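Local coordinates for cyclic nucleotide-binding protein (Ruegeria pomeroyi, PDB 3FX3), which probably binds DNA as a dimeric transcription regulator of the Crp type, with a cyclic nucleotide-binding domain joined to a helix-turn-helix domain, at residues Q148-A151 with Q156-A159. Residues are numbered along the deposited sequence; the frame is centred on the assembly and turned at random.
Sequences QLKA and QRVA
With CG anti to the backbone N (chi1 -173°), Lys-150 carries its chain, bent at chi2 and again at chi4, to the flank of Arg-157, whose own bend at chi3 (62°) brings NE round to the amine while NH1 and NH2 lead away. The two chains cross at about a right angle, CE of Lys-150 lying 4.0 Å from CG of Arg-157. NZ of Lys-150 stands 3.9 Å from NE of Arg-157, oblique to the guanidinium, and a shared water probably eases this approach of like charges. That water accepts from Lys-150 NZ at 2.6 Å and from Arg-157 NE at 2.9 Å, sitting at the guanidinium edge and in its plane. Backbone carbonyls also hold both cationic ends: Lys-150 NZ donates to Leu-149 O of the second subunit, and Arg-157 NH2 to Leu-188 O of its own chain. A leucine in place of Arg-157 would probably leave the water tied to Lys-150 without its second donor and Leu-188 O without its guanidinium mate. The contact spans the hinge linking helix 125-147, the long helix of the Crp fold, to helix 154-165 of the Crp-like helix-turn-helix domain, where Val-158 packs on helix 192-203 and Ala-159 on helix 219-227.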
ATOM      1  N   GLN B 148       5.385  -3.706   9.290  1.00 31.51           N
ATOM      2  CA  GLN B 148       5.664  -4.990   9.908  1.00 32.20           C
ATOM      3  C   GLN B 148       7.041  -5.509   9.484  1.00 31.73           C
ATOM      4  O   GLN B 148       7.390  -5.445   8.321  1.00 30.77           O
ATOM      5  CB  GLN B 148       4.585  -6.006   9.538  1.00 32.42           C
ATOM      6  CG  GLN B 148       3.296  -5.833  10.306  1.00 35.32           C
ATOM      7  CD  GLN B 148       2.200  -6.786   9.848  1.00 40.33           C
ATOM      8  OE1 GLN B 148       2.164  -7.239   8.692  1.00 44.66           O
ATOM      9  NE2 GLN B 148       1.302  -7.107  10.764  1.00 44.71           N
ATOM     10  N   LEU B 149       7.797  -6.026  10.448  1.00 31.98           N
ATOM     11  CA  LEU B 149       9.176  -6.503  10.219  1.00 32.54           C
ATOM     12  C   LEU B 149       9.281  -7.490   9.046  1.00 33.11           C
ATOM     13  O   LEU B 149       8.610  -8.517   9.028  1.00 32.62           O
ATOM     14  CB  LEU B 149       9.736  -7.148  11.503  1.00 31.78           C
ATOM     15  CG  LEU B 149      11.169  -7.726  11.492  1.00 31.53           C
ATOM     16  CD1 LEU B 149      12.233  -6.630  11.259  1.00 30.37           C
ATOM     17  CD2 LEU B 149      11.441  -8.495  12.789  1.00 25.16           C
ATOM     18  N   LYS B 150      10.117  -7.155   8.070  1.00 34.27           N
ATOM     19  CA  LYS B 150      10.455  -8.061   6.985  1.00 35.66           C
ATOM     20  C   LYS B 150      11.722  -8.853   7.312  1.00 35.92           C
ATOM     21  O   LYS B 150      12.739  -8.283   7.702  1.00 35.78           O
ATOM     22  CB  LYS B 150      10.697  -7.280   5.712  1.00 36.42           C
ATOM     23  CG  LYS B 150      10.894  -8.145   4.466  1.00 38.27           C
ATOM     24  CD  LYS B 150       9.835  -7.880   3.421  1.00 41.13           C
ATOM     25  CE  LYS B 150      10.062  -8.673   2.153  1.00 41.70           C
ATOM     26  NZ  LYS B 150       9.662  -7.849   0.964  1.00 45.56           N
ATOM     27  N   ALA B 151      11.645 -10.167   7.134  1.00 36.31           N
ATOM     28  CA  ALA B 151      12.767 -11.077   7.398  1.00 36.31           C
ATOM     29  C   ALA B 151      13.228 -11.857   6.153  1.00 36.17           C
ATOM     30  O   ALA B 151      14.287 -12.468   6.173  1.00 36.71           O
ATOM     31  CB  ALA B 151      12.379 -12.060   8.519  1.00 36.26           C
ATOM     32  N   GLN B 156      14.553 -15.198  -1.248  1.00 31.65           N
ATOM     33  CA  GLN B 156      13.160 -15.409  -0.859  1.00 31.62           C
ATOM     34  C   GLN B 156      12.258 -14.377  -1.509  1.00 31.41           C
ATOM     35  O   GLN B 156      11.152 -14.698  -1.941  1.00 30.91           O
ATOM     36  CB  GLN B 156      12.984 -15.393   0.669  1.00 31.32           C
ATOM     37  CG  GLN B 156      13.511 -16.669   1.327  1.00 33.06           C
ATOM     38  CD  GLN B 156      13.405 -16.659   2.832  1.00 33.38           C
ATOM     39  OE1 GLN B 156      13.890 -15.744   3.488  1.00 34.62           O
ATOM     40  NE2 GLN B 156      12.785 -17.698   3.392  1.00 34.21           N
ATOM     41  N   ARG B 157      12.732 -13.141  -1.588  1.00 31.62           N
ATOM     42  CA  ARG B 157      11.927 -12.085  -2.204  1.00 32.19           C
ATOM     43  C   ARG B 157      11.700 -12.350  -3.676  1.00 31.42           C
ATOM     44  O   ARG B 157      10.629 -12.085  -4.173  1.00 30.62           O
ATOM     45  CB  ARG B 157      12.554 -10.717  -1.990  1.00 32.50           C
ATOM     46  CG  ARG B 157      12.541 -10.259  -0.505  1.00 34.86           C
ATOM     47  CD  ARG B 157      13.440  -9.029  -0.332  1.00 38.84           C
ATOM     48  NE  ARG B 157      12.892  -7.976  -1.142  1.00 43.01           N
ATOM     49  CZ  ARG B 157      13.553  -7.118  -1.900  1.00 42.11           C
ATOM     50  NH1 ARG B 157      14.871  -7.087  -1.986  1.00 42.37           N
ATOM     51  NH2 ARG B 157      12.839  -6.251  -2.562  1.00 44.01           N
ATOM     52  N   VAL B 158      12.691 -12.920  -4.358  1.00 31.44           N
ATOM     53  CA  VAL B 158      12.549 -13.233  -5.788  1.00 31.13           C
ATOM     54  C   VAL B 158      11.588 -14.408  -5.975  1.00 31.29           C
ATOM     55  O   VAL B 158      10.742 -14.398  -6.894  1.00 30.59           O
ATOM     56  CB  VAL B 158      13.920 -13.522  -6.432  1.00 31.14           C
ATOM     57  CG1 VAL B 158      13.770 -14.018  -7.888  1.00 30.28           C
ATOM     58  CG2 VAL B 158      14.782 -12.269  -6.354  1.00 31.02           C
ATOM     59  N   ALA B 159      11.709 -15.405  -5.090  1.00 31.18           N
ATOM     60  CA  ALA B 159      10.775 -16.540  -5.072  1.00 32.06           C
ATOM     61  C   ALA B 159       9.339 -16.023  -4.983  1.00 33.09           C
ATOM     62  O   ALA B 159       8.455 -16.438  -5.714  1.00 33.67           O
ATOM     63  CB  ALA B 159      11.083 -17.464  -3.880  1.00 31.34           C
TER
HETATM   64  O   HOH W   1      10.088  -7.738  -1.622  1.00 42.29           O